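Local coordinates for YueI protein (Bacillus subtilis, PDB 2OHW) that is of unknown function but belongs to the DUF1694 family and folds as a compact alpha/beta protein around a four-stranded mixed sheet, at residues V38-K43 / G105-A110; L67-E72 / F92-D97; K43-R48 / I121-Y126; S62-L67 / A109-V114. One frame throughout, in Å; residues are numbered along the deposited sequence.

Contact 1: V38-K43 / G105-A110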
loop_
_atom_site.group_PDB
_atom_site.type_symbol
_atom_site.label_atom_id
_atom_site.label_comp_id
_atom_site.label_asym_id
_atom_site.label_seq_id
_atom_site.Cartn_x
_atom_site.Cartn_y
_atom_site.Cartn_z
ATOM N N VAL A 38 1.252 -2.263 -7.033
ATOM C CA VAL A 38 2.600 -2.797 -7.116
ATOM C C VAL A 38 3.075 -3.301 -5.748
ATOM O O VAL A 38 3.724 -4.339 -5.662
ATOM C CB VAL A 38 3.575 -1.709 -7.651
ATOM C CG1 VAL A 38 5.012 -2.178 -7.590
ATOM C CG2 VAL A 38 3.203 -1.330 -9.091
ATOM N N LEU A 39 2.743 -2.580 -4.679
ATOM C CA LEU A 39 3.149 -2.974 -3.333
ATOM C C LEU A 39 2.256 -2.249 -2.344
ATOM O O LEU A 39 1.853 -1.104 -2.574
ATOM C CB LEU A 39 4.613 -2.619 -3.077
ATOM C CG LEU A 39 5.330 -3.261 -1.870
ATOM C CD1 LEU A 39 5.752 -4.705 -2.196
ATOM C CD2 LEU A 39 6.560 -2.439 -1.577
ATOM N N ALA A 40 1.944 -2.913 -1.237
ATOM C CA ALA A 40 1.174 -2.293 -0.171
ATOM C C ALA A 40 1.818 -2.633 1.163
ATOM O O ALA A 40 2.299 -3.758 1.352
ATOM C CB ALA A 40 -0.255 -2.779 -0.220
ATOM N N LEU A 41 1.845 -1.659 2.076
ATOM C CA LEU A 41 2.357 -1.854 3.443
ATOM C C LEU A 41 1.229 -1.567 4.415
ATOM O O LEU A 41 0.440 -0.621 4.185
ATOM C CB LEU A 41 3.468 -0.861 3.729
ATOM C CG LEU A 41 4.810 -1.036 3.020
ATOM C CD1 LEU A 41 5.741 0.094 3.465
ATOM C CD2 LEU A 41 5.446 -2.364 3.264
ATOM N N THR A 42 1.131 -2.347 5.497
ATOM C CA THR A 42 0.146 -2.033 6.530
ATOM C C THR A 42 0.584 -0.781 7.290
ATOM O O THR A 42 1.767 -0.389 7.256
ATOM C CB THR A 42 -0.015 -3.163 7.567
ATOM O OG1 THR A 42 1.189 -3.284 8.340
ATOM C CG2 THR A 42 -0.360 -4.483 6.894
ATOM N N LYS A 43 -0.364 -0.161 7.995
ATOM C CA LYS A 43 -0.008 0.950 8.890
ATOM C C LYS A 43 1.081 0.523 9.877
ATOM O O LYS A 43 2.027 1.268 10.125
ATOM C CB LYS A 43 -1.243 1.499 9.603
ATOM C CG LYS A 43 -2.169 2.287 8.689
ATOM C CD LYS A 43 -3.494 2.651 9.383
ATOM C CE LYS A 43 -3.242 3.415 10.665
ATOM N NZ LYS A 43 -2.617 4.726 10.371
ATOM N N GLY A 105 -1.243 1.408 5.005
ATOM C CA GLY A 105 -0.590 2.695 5.263
ATOM C C GLY A 105 -0.052 3.338 4.002
ATOM O O GLY A 105 -0.137 4.546 3.830
ATOM N N ILE A 106 0.504 2.522 3.115
ATOM C CA ILE A 106 1.100 3.006 1.878
ATOM C C ILE A 106 0.717 2.035 0.782
ATOM O O ILE A 106 0.672 0.812 1.020
ATOM C CB ILE A 106 2.647 3.111 2.019
ATOM C CG1 ILE A 106 3.004 4.464 2.647
ATOM C CG2 ILE A 106 3.369 2.804 0.712
ATOM C CD1 ILE A 106 4.438 4.596 3.033
ATOM N N VAL A 107 0.368 2.577 -0.384
ATOM C CA VAL A 107 0.136 1.761 -1.582
ATOM C C VAL A 107 0.908 2.401 -2.726
ATOM O O VAL A 107 0.768 3.597 -2.970
ATOM C CB VAL A 107 -1.365 1.698 -1.954
ATOM C CG1 VAL A 107 -1.581 0.982 -3.281
ATOM C CG2 VAL A 107 -2.174 1.011 -0.851
ATOM N N ILE A 108 1.740 1.613 -3.401
ATOM C CA ILE A 108 2.384 2.051 -4.630
ATOM C C ILE A 108 1.524 1.534 -5.765
ATOM O O ILE A 108 1.348 0.320 -5.904
ATOM C CB ILE A 108 3.835 1.542 -4.743
ATOM C CG1 ILE A 108 4.663 2.072 -3.563
ATOM C CG2 ILE A 108 4.467 1.972 -6.090
ATOM C CD1 ILE A 108 6.056 1.458 -3.381
ATOM N N ALA A 109 0.955 2.449 -6.543
ATOM C CA ALA A 109 0.007 2.084 -7.603
ATOM C C ALA A 109 0.501 2.579 -8.943
ATOM O O ALA A 109 0.915 3.733 -9.075
ATOM C CB ALA A 109 -1.367 2.670 -7.306
ATOM N N ALA A 110 0.432 1.706 -9.938
ATOM C CA ALA A 110 0.750 2.069 -11.317
ATOM C C ALA A 110 -0.427 2.778 -11.982
ATOM O O ALA A 110 -1.573 2.702 -11.520
ATOM C CB ALA A 110 1.145 0.833 -12.109
#
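Val-38 packs against Ile-108 and Ala-110 at one end of an antiparallel strand pair. Its CB lies 4.1 Å from Ile-108 CG2 and also close to the Ile-108 carbonyl oxygen; beyond CB the branches part. CG2, set beside the backbone N because CG1 takes the position anti to it (chi1 173°), lies near Ile-108 O and meets Ala-110 CB at 4.2 Å. Ile-108 O receives Val-38 N at 2.8 Å and, weakly, Leu-39 N, so two residues face one: a classic beta bulge. A second lies at the far end, where Leu-41 O accepts Gly-105 N at 2.8 Å and Ile-106 N only weakly. Between the bulges the pairing is regular, with Ile-108 N to Leu-39 O at 2.8 Å and Leu-41 N to Ile-106 O at 2.9 Å. Leu-39 CD2 approaches Ile-108 CD1 at 4.3 Å on the same face as Leu-41 and Ile-106, whereas Ala-40 and Val-107 occupy the other. Strand 37-42 is outermost in the sheet and 104-110 lies next to it, with 65-70 on its far side; Leu-39 and Ile-108 pack under helix 53-60, Leu-41 and Ile-106 under Tyr-81 of helix 75-87.

Contact 2: L67-E72 / F92-D97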
loop_
_atom_site.group_PDB
_atom_site.type_symbol
_atom_site.label_atom_id
_atom_site.label_comp_id
_atom_site.label_asym_id
_atom_site.label_seq_id
_atom_site.Cartn_x
_atom_site.Cartn_y
_atom_site.Cartn_z
ATOM N N LEU A 67 2.990 7.122 -5.201
ATOM C CA LEU A 67 2.986 6.708 -3.810
ATOM C C LEU A 67 1.736 7.265 -3.100
ATOM O O LEU A 67 1.609 8.481 -2.901
ATOM C CB LEU A 67 4.276 7.191 -3.134
ATOM C CG LEU A 67 4.338 7.001 -1.622
ATOM C CD1 LEU A 67 4.350 5.524 -1.299
ATOM C CD2 LEU A 67 5.564 7.703 -1.033
ATOM N N LEU A 68 0.809 6.377 -2.746
ATOM C CA LEU A 68 -0.409 6.739 -2.023
ATOM C C LEU A 68 -0.169 6.504 -0.528
ATOM O O LEU A 68 0.332 5.432 -0.141
ATOM C CB LEU A 68 -1.580 5.876 -2.483
ATOM C CG LEU A 68 -1.919 5.903 -3.989
ATOM C CD1 LEU A 68 -3.095 4.983 -4.290
ATOM C CD2 LEU A 68 -2.237 7.326 -4.440
ATOM N N ILE A 69 -0.518 7.504 0.293
ATOM C CA ILE A 69 -0.250 7.480 1.733
ATOM C C ILE A 69 -1.566 7.686 2.464
ATOM O O ILE A 69 -2.323 8.606 2.148
ATOM C CB ILE A 69 0.714 8.604 2.112
ATOM C CG1 ILE A 69 2.065 8.395 1.438
ATOM C CG2 ILE A 69 0.883 8.698 3.632
ATOM C CD1 ILE A 69 2.871 9.689 1.324
ATOM N N ASN A 70 -1.831 6.844 3.454
ATOM C CA ASN A 70 -3.006 6.957 4.285
ATOM C C ASN A 70 -2.914 8.180 5.197
ATOM O O ASN A 70 -2.059 8.225 6.075
ATOM C CB ASN A 70 -3.113 5.690 5.142
ATOM C CG ASN A 70 -4.415 5.586 5.871
ATOM O OD1 ASN A 70 -5.010 6.599 6.251
ATOM N ND2 ASN A 70 -4.864 4.355 6.099
ATOM N N GLY A 71 -3.809 9.152 5.000
ATOM C CA GLY A 71 -3.830 10.393 5.780
ATOM C C GLY A 71 -4.113 10.224 7.264
ATOM O O GLY A 71 -3.973 11.190 8.028
ATOM N N GLU A 72 -4.496 9.020 7.699
ATOM C CA GLU A 72 -4.642 8.793 9.143
ATOM C C GLU A 72 -3.295 8.817 9.864
ATOM O O GLU A 72 -3.241 9.019 11.087
ATOM C CB GLU A 72 -5.323 7.463 9.433
ATOM C CG GLU A 72 -6.658 7.337 8.755
ATOM C CD GLU A 72 -7.776 7.059 9.704
ATOM O OE1 GLU A 72 -7.545 6.455 10.774
ATOM O OE2 GLU A 72 -8.910 7.453 9.372
ATOM N N PHE A 92 3.750 11.725 -4.963
ATOM C CA PHE A 92 2.968 11.156 -3.879
ATOM C C PHE A 92 1.658 11.890 -3.677
ATOM O O PHE A 92 1.508 13.068 -4.055
ATOM C CB PHE A 92 3.771 11.131 -2.578
ATOM C CG PHE A 92 4.048 12.492 -1.993
ATOM C CD1 PHE A 92 3.161 13.051 -1.081
ATOM C CD2 PHE A 92 5.213 13.188 -2.309
ATOM C CE1 PHE A 92 3.402 14.298 -0.520
ATOM C CE2 PHE A 92 5.461 14.459 -1.742
ATOM C CZ PHE A 92 4.562 14.995 -0.856
ATOM N N LYS A 93 0.720 11.188 -3.058
ATOM C CA LYS A 93 -0.589 11.749 -2.725
ATOM C C LYS A 93 -0.945 11.299 -1.325
ATOM O O LYS A 93 -0.849 10.116 -1.013
ATOM C CB LYS A 93 -1.659 11.269 -3.721
ATOM C CG LYS A 93 -1.430 11.707 -5.175
ATOM C CD LYS A 93 -2.666 11.471 -6.066
ATOM C CE LYS A 93 -2.391 11.901 -7.509
ATOM N NZ LYS A 93 -3.442 11.459 -8.474
ATOM N N ILE A 94 -1.349 12.237 -0.480
ATOM C CA ILE A 94 -1.897 11.882 0.822
ATOM C C ILE A 94 -3.413 11.730 0.676
ATOM O O ILE A 94 -4.129 12.682 0.321
ATOM C CB ILE A 94 -1.500 12.906 1.917
ATOM C CG1 ILE A 94 0.026 12.902 2.118
ATOM C CG2 ILE A 94 -2.194 12.566 3.220
ATOM C CD1 ILE A 94 0.593 14.208 2.646
ATOM N N VAL A 95 -3.888 10.506 0.874
ATOM C CA VAL A 95 -5.292 10.167 0.662
ATOM C C VAL A 95 -6.079 10.474 1.938
ATOM O O VAL A 95 -5.837 9.865 2.981
ATOM C CB VAL A 95 -5.434 8.693 0.194
ATOM C CG1 VAL A 95 -6.908 8.322 -0.032
ATOM C CG2 VAL A 95 -4.629 8.475 -1.065
ATOM N N SER A 96 -6.984 11.452 1.838
ATOM C CA SER A 96 -7.667 12.061 2.997
ATOM C C SER A 96 -9.169 11.795 3.067
ATOM O O SER A 96 -9.767 11.895 4.144
ATOM C CB SER A 96 -7.421 13.572 3.046
ATOM O OG SER A 96 -7.876 14.219 1.864
ATOM N N ASP A 97 -9.780 11.467 1.935
ATOM C CA ASP A 97 -11.200 11.130 1.915
ATOM C C ASP A 97 -11.383 9.628 2.090
ATOM O O ASP A 97 -11.469 8.895 1.106
ATOM C CB ASP A 97 -11.862 11.590 0.605
ATOM C CG ASP A 97 -13.372 11.355 0.598
ATOM O OD1 ASP A 97 -13.981 11.394 1.690
ATOM O OD2 ASP A 97 -13.953 11.120 -0.488
#
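The Phe-92 ring meets Ile-69 obliquely, CD1 to CD1 at 4.1 Å, and Ile-82 of helix 75-87 also touches the Phe-92 side chain. A first torsion of 69° places the ring carbon CG between backbone N and carbonyl carbon, and the ring leads away from strand 65-70 while CB stays behind, 4.0 Å from Leu-67 CB. The other flat group, the Asn-70 amide, is held at both ends: OD1 accepts Glu-72 N at 2.9 Å, an Asx turn at the end of the strand, and ND2 donates to Leu-104 O. Four backbone bonds alternate between the parallel strands: Lys-93 N to Leu-67 O, Ile-69 N to Lys-93 O, Val-95 N to Ile-69 O at 2.8 Å, and Gly-71 N to Val-95 O. On the face opposite Phe-92, Leu-68 and Lys-93 lie side by side and point the same way, Leu-68 CD2 reaching Lys-93 CB at 4.0 Å, and Val-95 CG2 comes to 4.2 Å from Leu-68 CB. Ile-94 CG2 lies 3.7 Å from Gly-71 CA, just past the end of strand 65-70. Helix 75-87 links the strands as a beta-alpha-beta unit and packs on the Leu-67, Ile-69, Phe-92 and Ile-94 face, with 92-95 outermost in the sheet and 104-110 flanking 65-70.

Contact 3: K43-R48 / I121-Y126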
loop_
_atom_site.group_PDB
_atom_site.type_symbol
_atom_site.label_atom_id
_atom_site.label_comp_id
_atom_site.label_asym_id
_atom_site.label_seq_id
_atom_site.Cartn_x
_atom_site.Cartn_y
_atom_site.Cartn_z
ATOM N N LYS A 43 -0.364 -0.161 7.995
ATOM C CA LYS A 43 -0.008 0.950 8.890
ATOM C C LYS A 43 1.081 0.523 9.877
ATOM O O LYS A 43 2.027 1.268 10.125
ATOM C CB LYS A 43 -1.243 1.499 9.603
ATOM C CG LYS A 43 -2.169 2.287 8.689
ATOM C CD LYS A 43 -3.494 2.651 9.383
ATOM C CE LYS A 43 -3.242 3.415 10.665
ATOM N NZ LYS A 43 -2.617 4.726 10.371
ATOM N N GLY A 44 0.967 -0.692 10.408
ATOM C CA GLY A 44 1.971 -1.183 11.345
ATOM C C GLY A 44 3.364 -1.252 10.741
ATOM O O GLY A 44 4.340 -0.907 11.388
ATOM N N GLN A 45 3.456 -1.705 9.488
ATOM C CA GLN A 45 4.741 -1.706 8.787
ATOM C C GLN A 45 5.252 -0.289 8.547
ATOM O O GLN A 45 6.451 -0.010 8.702
ATOM C CB GLN A 45 4.617 -2.494 7.476
ATOM C CG GLN A 45 4.388 -3.977 7.713
ATOM C CD GLN A 45 4.203 -4.735 6.407
ATOM O OE1 GLN A 45 3.382 -4.359 5.575
ATOM N NE2 GLN A 45 4.972 -5.818 6.225
ATOM N N VAL A 46 4.374 0.629 8.151
ATOM C CA VAL A 46 4.854 2.004 7.925
ATOM C C VAL A 46 5.417 2.599 9.230
ATOM O O VAL A 46 6.359 3.407 9.207
ATOM C CB VAL A 46 3.754 2.895 7.315
ATOM C CG1 VAL A 46 4.196 4.361 7.245
ATOM C CG2 VAL A 46 3.419 2.388 5.927
ATOM N N LEU A 47 4.839 2.192 10.358
ATOM C CA LEU A 47 5.264 2.711 11.667
ATOM C C LEU A 47 6.594 2.140 12.147
ATOM O O LEU A 47 7.141 2.612 13.153
ATOM C CB LEU A 47 4.169 2.479 12.710
ATOM C CG LEU A 47 2.881 3.302 12.543
ATOM C CD1 LEU A 47 1.721 2.732 13.366
ATOM C CD2 LEU A 47 3.088 4.788 12.828
ATOM N N ARG A 48 7.137 1.149 11.440
ATOM C CA ARG A 48 8.448 0.589 11.786
ATOM C C ARG A 48 9.520 1.671 11.622
ATOM O O ARG A 48 9.524 2.404 10.627
ATOM C CB ARG A 48 8.767 -0.638 10.926
ATOM C CG ARG A 48 9.986 -1.425 11.398
ATOM C CD ARG A 48 10.353 -2.539 10.424
ATOM N NE ARG A 48 11.181 -2.080 9.312
ATOM C CZ ARG A 48 11.871 -2.884 8.506
ATOM N NH1 ARG A 48 11.840 -4.197 8.680
ATOM N NH2 ARG A 48 12.609 -2.374 7.526
ATOM N N ILE A 121 4.854 -7.527 1.858
ATOM C CA ILE A 121 6.089 -7.927 2.513
ATOM C C ILE A 121 5.744 -8.797 3.713
ATOM O O ILE A 121 5.219 -8.317 4.717
ATOM C CB ILE A 121 6.918 -6.684 2.974
ATOM C CG1 ILE A 121 7.152 -5.726 1.805
ATOM C CG2 ILE A 121 8.227 -7.129 3.658
ATOM C CD1 ILE A 121 7.763 -4.388 2.189
ATOM N N GLN A 122 5.975 -10.097 3.567
ATOM C CA GLN A 122 5.654 -11.022 4.621
ATOM C C GLN A 122 6.697 -10.944 5.718
ATOM O O GLN A 122 7.841 -11.386 5.546
ATOM C CB GLN A 122 5.616 -12.438 4.055
ATOM C CG GLN A 122 5.211 -13.484 5.074
ATOM C CD GLN A 122 5.379 -14.868 4.521
ATOM O OE1 GLN A 122 6.439 -15.217 3.986
ATOM N NE2 GLN A 122 4.337 -15.673 4.635
ATOM N N ASP A 123 6.295 -10.404 6.858
ATOM C CA ASP A 123 7.141 -10.410 8.051
ATOM C C ASP A 123 6.268 -10.452 9.304
ATOM O O ASP A 123 5.034 -10.427 9.204
ATOM C CB ASP A 123 8.176 -9.246 8.030
ATOM C CG ASP A 123 7.560 -7.849 8.202
ATOM O OD1 ASP A 123 6.326 -7.705 8.246
ATOM O OD2 ASP A 123 8.339 -6.868 8.323
ATOM N N ASP A 124 6.881 -10.522 10.484
ATOM C CA ASP A 124 6.095 -10.581 11.720
ATOM C C ASP A 124 5.197 -9.357 11.954
ATOM O O ASP A 124 4.105 -9.478 12.522
ATOM C CB ASP A 124 7.009 -10.808 12.940
ATOM C CG ASP A 124 8.006 -9.678 13.162
ATOM O OD1 ASP A 124 8.254 -8.868 12.235
ATOM O OD2 ASP A 124 8.562 -9.601 14.290
ATOM N N ILE A 125 5.650 -8.178 11.525
ATOM C CA ILE A 125 4.829 -6.981 11.636
ATOM C C ILE A 125 3.567 -7.076 10.768
ATOM O O ILE A 125 2.471 -6.708 11.208
ATOM C CB ILE A 125 5.622 -5.700 11.308
ATOM C CG1 ILE A 125 6.845 -5.603 12.216
ATOM C CG2 ILE A 125 4.737 -4.472 11.493
ATOM C CD1 ILE A 125 7.718 -4.390 11.967
ATOM N N TYR A 126 3.697 -7.601 9.550
ATOM C CA TYR A 126 2.515 -7.806 8.711
ATOM C C TYR A 126 1.493 -8.677 9.420
ATOM O O TYR A 126 0.313 -8.323 9.510
ATOM C CB TYR A 126 2.872 -8.463 7.375
ATOM C CG TYR A 126 1.686 -8.514 6.439
ATOM C CD1 TYR A 126 1.397 -7.440 5.615
ATOM C CD2 TYR A 126 0.826 -9.624 6.407
ATOM C CE1 TYR A 126 0.302 -7.445 4.757
ATOM C CE2 TYR A 126 -0.272 -9.645 5.558
ATOM C CZ TYR A 126 -0.525 -8.554 4.740
ATOM O OH TYR A 126 -1.605 -8.535 3.893
HETATM O O HOH W 1 3.245 -5.533 3.125
HETATM O O HOH W 2 10.936 -6.416 10.527
#
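Gln-45 leaves its helix with CG beside the backbone N (chi1 -67°) and continues extended (chi2 177°), which carries its amide across to Ile-121, Asp-123 and Tyr-126. NE2 gives one bond to Ile-121 O at 2.9 Å, in the amide plane, and another to Asp-123 OD1 at 3.1 Å, arriving from above the carboxylate plane. That oxygen also caps helix 124-129, taking Tyr-126 N at 2.9 Å nearly along its C-O axis; the two donors come from opposite faces of the carboxylate. A water donates to Gln-45 OE1 at 2.7 Å and accepts from Ile-121 N, so NE2 holds Ile-121 directly and OE1 holds it through water. The Gln-45 amide lies at the edge of the Tyr-126 ring, their planes 62° apart. Ile-125 wedges in beside it: CG2 of Ile-125 meets Gly-44 C at 3.6 Å and CD1 meets Arg-48 CD at 3.6 Å. With an alanine here in place of Gln-45, Ile-121 O is likely to lose its donor and Asp-123 OD1 one of the two described. Arg-48 NH1 and Asp-123 OD2 stay 4.4 Å apart, linked through a water that OD2 holds only weakly; Arg-48 NE binds Lys-50 O and Asp-123 OD2 binds Tyr-52. Docking thus rests on a neutral amide and a helix cap, with only loose charge attraction.

Contact 4: S62-L67 / A109-V114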
loop_
_atom_site.group_PDB
_atom_site.type_symbol
_atom_site.label_atom_id
_atom_site.label_comp_id
_atom_site.label_asym_id
_atom_site.label_seq_id
_atom_site.Cartn_x
_atom_site.Cartn_y
_atom_site.Cartn_z
ATOM N N SER A 62 10.214 1.541 -10.772
ATOM C CA SER A 62 8.897 1.922 -11.229
ATOM C C SER A 62 8.928 2.652 -12.556
ATOM O O SER A 62 9.945 3.226 -12.959
ATOM C CB SER A 62 8.267 2.840 -10.187
ATOM O OG SER A 62 8.891 4.118 -10.179
ATOM N N HIS A 63 7.793 2.605 -13.236
ATOM C CA HIS A 63 7.501 3.522 -14.311
ATOM C C HIS A 63 6.059 3.962 -14.099
ATOM O O HIS A 63 5.161 3.118 -13.976
ATOM C CB HIS A 63 7.712 2.824 -15.664
ATOM C CG HIS A 63 6.449 2.402 -16.350
ATOM N ND1 HIS A 63 5.906 3.118 -17.397
ATOM C CD2 HIS A 63 5.638 1.333 -16.163
ATOM C CE1 HIS A 63 4.803 2.518 -17.812
ATOM N NE2 HIS A 63 4.617 1.434 -17.080
ATOM N N ASN A 64 5.858 5.272 -14.023
ATOM C CA ASN A 64 4.534 5.862 -13.915
ATOM C C ASN A 64 3.723 5.257 -12.768
ATOM O O ASN A 64 2.624 4.744 -12.961
ATOM C CB ASN A 64 3.801 5.781 -15.259
ATOM C CG ASN A 64 4.524 6.544 -16.367
ATOM O OD1 ASN A 64 4.477 6.155 -17.535
ATOM N ND2 ASN A 64 5.200 7.627 -16.003
ATOM N N VAL A 65 4.306 5.303 -11.577
ATOM C CA VAL A 65 3.583 4.933 -10.366
ATOM C C VAL A 65 3.414 6.162 -9.487
ATOM O O VAL A 65 4.100 7.178 -9.675
ATOM C CB VAL A 65 4.272 3.793 -9.562
ATOM C CG1 VAL A 65 4.384 2.512 -10.399
ATOM C CG2 VAL A 65 5.629 4.225 -9.001
ATOM N N THR A 66 2.493 6.051 -8.538
ATOM C CA THR A 66 2.290 7.063 -7.511
ATOM C C THR A 66 2.414 6.396 -6.148
ATOM O O THR A 66 1.982 5.257 -5.964
ATOM C CB THR A 66 0.907 7.715 -7.647
ATOM O OG1 THR A 66 0.759 8.251 -8.975
ATOM C CG2 THR A 66 0.703 8.843 -6.631
ATOM N N LEU A 67 2.990 7.122 -5.201
ATOM C CA LEU A 67 2.986 6.708 -3.810
ATOM C C LEU A 67 1.736 7.265 -3.100
ATOM O O LEU A 67 1.609 8.481 -2.901
ATOM C CB LEU A 67 4.276 7.191 -3.134
ATOM C CG LEU A 67 4.338 7.001 -1.622
ATOM C CD1 LEU A 67 4.350 5.524 -1.299
ATOM C CD2 LEU A 67 5.564 7.703 -1.033
ATOM N N ALA A 109 0.955 2.449 -6.543
ATOM C CA ALA A 109 0.007 2.084 -7.603
ATOM C C ALA A 109 0.501 2.579 -8.943
ATOM O O ALA A 109 0.915 3.733 -9.075
ATOM C CB ALA A 109 -1.367 2.670 -7.306
ATOM N N ALA A 110 0.432 1.706 -9.938
ATOM C CA ALA A 110 0.750 2.069 -11.317
ATOM C C ALA A 110 -0.427 2.778 -11.982
ATOM O O ALA A 110 -1.573 2.702 -11.520
ATOM C CB ALA A 110 1.145 0.833 -12.109
ATOM N N ASP A 111 -0.154 3.467 -13.086
ATOM C CA ASP A 111 -1.232 4.191 -13.771
ATOM C C ASP A 111 -1.988 3.289 -14.755
ATOM O O ASP A 111 -2.997 3.707 -15.341
ATOM C CB ASP A 111 -0.702 5.463 -14.452
ATOM C CG ASP A 111 0.252 5.167 -15.582
ATOM O OD1 ASP A 111 0.817 4.061 -15.615
ATOM O OD2 ASP A 111 0.444 6.053 -16.450
ATOM N N ILE A 112 -1.497 2.058 -14.918
ATOM C CA ILE A 112 -2.148 1.025 -15.730
ATOM C C ILE A 112 -2.168 -0.320 -14.999
ATOM O O ILE A 112 -1.530 -0.484 -13.959
ATOM C CB ILE A 112 -1.422 0.846 -17.081
ATOM C CG1 ILE A 112 0.017 0.357 -16.859
ATOM C CG2 ILE A 112 -1.460 2.149 -17.886
ATOM C CD1 ILE A 112 0.795 0.039 -18.146
ATOM N N ALA A 113 -2.899 -1.283 -15.554
ATOM C CA ALA A 113 -2.982 -2.622 -14.986
ATOM C C ALA A 113 -1.642 -3.331 -15.103
ATOM O O ALA A 113 -1.105 -3.475 -16.205
ATOM C CB ALA A 113 -4.082 -3.419 -15.685
ATOM N N VAL A 114 -1.099 -3.756 -13.964
ATOM C CA VAL A 114 0.150 -4.522 -13.908
ATOM C C VAL A 114 -0.085 -5.967 -13.452
ATOM O O VAL A 114 0.765 -6.841 -13.665
ATOM C CB VAL A 114 1.223 -3.830 -13.024
ATOM C CG1 VAL A 114 1.685 -2.533 -13.680
ATOM C CG2 VAL A 114 0.697 -3.556 -11.620
HETATM O O HOH W 3 2.171 3.996 -17.802
#
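Thr-66 and Ala-109 exchange two backbone hydrogen bonds, Thr-66 N to Ala-109 O at 2.9 Å and Ala-109 N to Thr-66 O at 3.0 Å, the hydrogen-bonded pair of this antiparallel join. Two residues further out on each strand, Asp-111 N reaches Asn-64 O only weakly, at 3.1 Å, as the strands give way to loop. There a water donates to both side chains, to Asp-111 OD1 at 2.6 Å and to Asn-64 OD1 at 3.2 Å, and so links two acceptors that could not bond directly. The Asp-111 carboxylate lies against Asn-64 CB, OD1 at 3.5 Å, with its plane 60° from that of the amide; CG between backbone N and carbonyl carbon (chi1 66°) turns it toward Asn-64. Between these two positions Val-65 and Ala-110 are the non-hydrogen-bonded pair: Val-65 CG1 sits 4.0 Å from Ala-110 CB, and Val-65 CA approaches Ala-109 O. At the outer margin Ile-112 CD1 touches the edge of the His-63 ring, near its plane. The join closes one end of the central strand pair, 65-70 with 104-110: beyond Thr-66 lies Lys-93 of strand 92-95, Ala-109 touches the Ser-32 loop, and on the Val-65 side Ile-108 continues the packing.

Contacts 1, 2 and 4 tie together one mixed sheet, ordered 37-42, 104-110, 65-70, 92-95. Contact 1 joins the first two strands, contact 4 the central pair near one end, and contact 2 the last two. Contacts 1 and 2 have centres about 10 Å apart and meet through backbone bonds of 104-110 to 65-70; contacts 1 and 4 share Ala-109 and Ala-110. Along the chain contact 2 is nested within the loops closed by all three others. Contact 3, whose centre is about 22 Å from that of contact 4 on the opposite side of the chain's centre, docks helix 124-129 against helix 43-46, which follows strand 37-42, so the C-terminal region is fastened to the sheet's edge.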